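PDB 5GJ3: periplasmic binding protein from Roseiflexus sp. RS-1, which binds two heme groups in the cleft between its lobes and probably hands heme on to a membrane transporter in bacterial heme acquisition. Local coordinates for residues F147-G152 / V184-L189. Numbering follows the deposited sequence.
With HEM (protoporphyrin IX containing Fe), chain C.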
loop_
_atom_site.group_PDB
_atom_site.type_symbol
_atom_site.label_atom_id
_atom_site.label_comp_id
_atom_site.label_asym_id
_atom_site.label_seq_id
_atom_site.Cartn_x
_atom_site.Cartn_y
_atom_site.Cartn_z
ATOM N N PHE A 147 4.561 4.906 -12.299
ATOM C CA PHE A 147 4.895 3.929 -11.273
ATOM C C PHE A 147 5.412 2.618 -11.896
ATOM O O PHE A 147 4.728 2.031 -12.760
ATOM C CB PHE A 147 3.669 3.599 -10.406
ATOM C CG PHE A 147 3.953 2.551 -9.360
ATOM C CD1 PHE A 147 4.544 2.905 -8.169
ATOM C CD2 PHE A 147 3.685 1.194 -9.606
ATOM C CE1 PHE A 147 4.850 1.929 -7.213
ATOM C CE2 PHE A 147 3.975 0.218 -8.668
ATOM C CZ PHE A 147 4.545 0.593 -7.460
ATOM N N LEU A 148 6.580 2.153 -11.456
ATOM C CA LEU A 148 7.166 0.903 -11.975
ATOM C C LEU A 148 7.221 -0.082 -10.832
ATOM O O LEU A 148 7.741 0.222 -9.742
ATOM C CB LEU A 148 8.609 1.082 -12.475
ATOM C CG LEU A 148 8.728 2.080 -13.643
ATOM C CD1 LEU A 148 10.163 2.347 -14.027
ATOM C CD2 LEU A 148 7.948 1.566 -14.850
ATOM N N TYR A 149 6.610 -1.214 -11.062
ATOM C CA TYR A 149 6.803 -2.363 -10.221
ATOM C C TYR A 149 8.033 -3.124 -10.789
ATOM O O TYR A 149 8.046 -3.478 -11.968
ATOM C CB TYR A 149 5.548 -3.220 -10.271
ATOM C CG TYR A 149 5.743 -4.521 -9.533
ATOM C CD1 TYR A 149 5.623 -4.575 -8.136
ATOM C CD2 TYR A 149 6.095 -5.713 -10.229
ATOM C CE1 TYR A 149 5.830 -5.781 -7.431
ATOM C CE2 TYR A 149 6.313 -6.919 -9.536
ATOM C CZ TYR A 149 6.157 -6.965 -8.139
ATOM O OH TYR A 149 6.347 -8.157 -7.424
ATOM N N LEU A 150 9.048 -3.353 -9.958
ATOM C CA LEU A 150 10.322 -3.938 -10.385
ATOM C C LEU A 150 10.698 -5.133 -9.522
ATOM O O LEU A 150 10.514 -5.124 -8.312
ATOM C CB LEU A 150 11.471 -2.922 -10.243
ATOM C CG LEU A 150 11.278 -1.559 -10.929
ATOM C CD1 LEU A 150 12.353 -0.589 -10.429
ATOM C CD2 LEU A 150 11.330 -1.737 -12.441
ATOM N N ARG A 151 11.238 -6.158 -10.149
ATOM C CA ARG A 151 11.693 -7.308 -9.395
ATOM C C ARG A 151 12.887 -7.836 -10.149
ATOM O O ARG A 151 12.750 -8.736 -10.962
ATOM C CB ARG A 151 10.597 -8.359 -9.244
ATOM C CG ARG A 151 10.818 -9.202 -7.990
ATOM C CD ARG A 151 9.599 -10.046 -7.641
ATOM N NE ARG A 151 9.439 -11.165 -8.548
ATOM C CZ ARG A 151 8.477 -11.287 -9.460
ATOM N NH1 ARG A 151 8.443 -12.375 -10.230
ATOM N NH2 ARG A 151 7.535 -10.350 -9.601
ATOM N N GLY A 152 14.028 -7.177 -9.906
ATOM C CA GLY A 152 15.224 -7.317 -10.718
ATOM C C GLY A 152 14.973 -6.869 -12.144
ATOM O O GLY A 152 13.870 -6.471 -12.523
ATOM N N VAL A 184 -4.391 -0.282 -18.229
ATOM C CA VAL A 184 -5.334 -0.552 -17.149
ATOM C C VAL A 184 -4.620 -1.563 -16.230
ATOM O O VAL A 184 -4.020 -2.510 -16.747
ATOM C CB VAL A 184 -6.637 -1.177 -17.702
ATOM C CG1 VAL A 184 -7.487 -1.760 -16.577
ATOM C CG2 VAL A 184 -7.429 -0.161 -18.502
ATOM N N GLU A 185 -4.651 -1.364 -14.902
ATOM C CA GLU A 185 -4.019 -2.315 -13.927
ATOM C C GLU A 185 -2.511 -2.499 -14.200
ATOM O O GLU A 185 -1.868 -1.515 -14.544
ATOM C CB GLU A 185 -4.829 -3.620 -13.803
ATOM C CG GLU A 185 -6.212 -3.365 -13.172
ATOM C CD GLU A 185 -7.263 -4.458 -13.392
ATOM O OE1 GLU A 185 -6.900 -5.650 -13.466
ATOM O OE2 GLU A 185 -8.473 -4.125 -13.475
ATOM N N PHE A 186 -1.940 -3.698 -14.054
ATOM C CA PHE A 186 -0.507 -3.903 -14.315
ATOM C C PHE A 186 -0.194 -4.392 -15.723
ATOM O O PHE A 186 -0.778 -5.376 -16.186
ATOM C CB PHE A 186 0.116 -4.865 -13.300
ATOM C CG PHE A 186 0.298 -4.263 -11.948
ATOM C CD1 PHE A 186 -0.804 -4.020 -11.129
ATOM C CD2 PHE A 186 1.560 -3.909 -11.495
ATOM C CE1 PHE A 186 -0.644 -3.438 -9.879
ATOM C CE2 PHE A 186 1.730 -3.330 -10.246
ATOM C CZ PHE A 186 0.629 -3.090 -9.440
ATOM N N LYS A 187 0.711 -3.701 -16.412
ATOM C CA LYS A 187 1.177 -4.140 -17.746
ATOM C C LYS A 187 2.677 -4.026 -17.880
ATOM O O LYS A 187 3.288 -3.183 -17.217
ATOM C CB LYS A 187 0.474 -3.354 -18.847
ATOM C CG LYS A 187 -1.037 -3.564 -18.842
ATOM C CD LYS A 187 -1.461 -4.958 -19.336
ATOM C CE LYS A 187 -2.966 -5.050 -19.609
ATOM N NZ LYS A 187 -3.816 -4.977 -18.369
ATOM N N PRO A 188 3.290 -4.880 -18.734
ATOM C CA PRO A 188 4.739 -4.792 -18.913
ATOM C C PRO A 188 5.234 -3.424 -19.416
ATOM O O PRO A 188 4.576 -2.791 -20.236
ATOM C CB PRO A 188 5.072 -5.934 -19.939
ATOM C CG PRO A 188 3.762 -6.489 -20.404
ATOM C CD PRO A 188 2.692 -6.050 -19.438
ATOM N N LEU A 189 6.361 -2.981 -18.869
ATOM C CA LEU A 189 7.115 -1.873 -19.419
ATOM C C LEU A 189 7.633 -2.266 -20.825
ATOM O O LEU A 189 7.983 -3.429 -21.066
ATOM C CB LEU A 189 8.278 -1.501 -18.487
ATOM C CG LEU A 189 9.070 -0.218 -18.823
ATOM C CD1 LEU A 189 8.168 1.011 -18.754
ATOM C CD2 LEU A 189 10.264 -0.028 -17.901
HETATM C CHA HEM C . 7.755 -10.891 -4.883
HETATM C CHB HEM C . 5.559 -6.743 -3.599
HETATM C CHC HEM C . 2.267 -7.242 -7.205
HETATM C CHD HEM C . 4.332 -11.515 -8.297
HETATM C C1A HEM C . 7.395 -9.739 -4.231
HETATM C C2A HEM C . 8.001 -9.299 -3.024
HETATM C C3A HEM C . 7.373 -8.138 -2.666
HETATM C C4A HEM C . 6.386 -7.867 -3.644
HETATM C CMA HEM C . 7.683 -7.256 -1.456
HETATM C CAA HEM C . 9.128 -10.007 -2.267
HETATM C CBA HEM C . 10.493 -9.312 -2.418
HETATM C CGA HEM C . 11.135 -9.503 -3.775
HETATM O O1A HEM C . 10.492 -9.872 -4.779
HETATM O O2A HEM C . 12.348 -9.268 -3.936
HETATM C C1B HEM C . 4.464 -6.536 -4.470
HETATM C C2B HEM C . 3.589 -5.409 -4.362
HETATM C C3B HEM C . 2.650 -5.531 -5.337
HETATM C C4B HEM C . 2.982 -6.788 -6.088
HETATM C CMB HEM C . 3.700 -4.308 -3.334
HETATM C CAB HEM C . 1.530 -4.628 -5.647
HETATM C CBB HEM C . 1.765 -3.592 -6.416
HETATM C C1C HEM C . 2.516 -8.484 -7.812
HETATM C C2C HEM C . 1.677 -9.104 -8.756
HETATM C C3C HEM C . 2.272 -10.335 -9.085
HETATM C C4C HEM C . 3.468 -10.432 -8.309
HETATM C CMC HEM C . 0.405 -8.478 -9.297
HETATM C CAC HEM C . 1.844 -11.402 -10.044
HETATM C CBC HEM C . 0.991 -11.222 -11.045
HETATM C C1D HEM C . 5.401 -11.653 -7.404
HETATM C C2D HEM C . 6.256 -12.871 -7.422
HETATM C C3D HEM C . 7.225 -12.698 -6.478
HETATM C C4D HEM C . 6.939 -11.374 -5.897
HETATM C CMD HEM C . 6.038 -14.058 -8.332
HETATM C CAD HEM C . 8.351 -13.645 -6.078
HETATM C CBD HEM C . 8.017 -14.654 -4.947
HETATM C CGD HEM C . 9.270 -15.417 -4.523
HETATM O O1D HEM C . 9.320 -16.201 -3.528
HETATM O O2D HEM C . 10.337 -15.295 -5.170
HETATM N NA HEM C . 6.394 -8.843 -4.628
HETATM N NB HEM C . 4.110 -7.268 -5.528
HETATM N NC HEM C . 3.603 -9.305 -7.549
HETATM N ND HEM C . 5.905 -10.744 -6.550
HETATM FE FE HEM C . 5.072 -9.069 -6.093
#
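Phe186 turns the edge of its ring to Tyr149: Tyr149 CB lies in the plane of the Phe186 ring, 3.8 Å from Phe186 CE2. Phe186 CE2 also comes to the edge of the Phe147 ring, 4.5 Å from Phe147 CE2, so one aromatic corner touches two residues of strand 144-151. Tyr149 holds CG opposite the backbone N (chi1 174°), which carries the phenol past Phe186 to the heme, where Tyr149 OH binds heme FE at 2.1 Å. Phe186 CZ meanwhile comes within 3.3 Å of heme vinyl carbon CBB. Strands 144-151 and 186-188 belong to one mixed sheet but are not neighbours: strand 155-159 pairs with both, and side chains meet across it, the aromatics on the heme-facing side of one lobe of a periplasmic binding protein. Arg151 bends at chi3 (73°) to lay its guanidinium face over heme pyrrole carbon C2D, 3.4 Å from the group's plane, while NH2 gives a weak hydrogen bond to Tyr149 OH. A leucine in its place would probably leave the iron-bound oxygen without this donor and the porphyrin without its flat cationic cover. On the other face, Leu148 CD2 packs on Leu189 CD1 at 3.9 Å, both leucines also touching Val158.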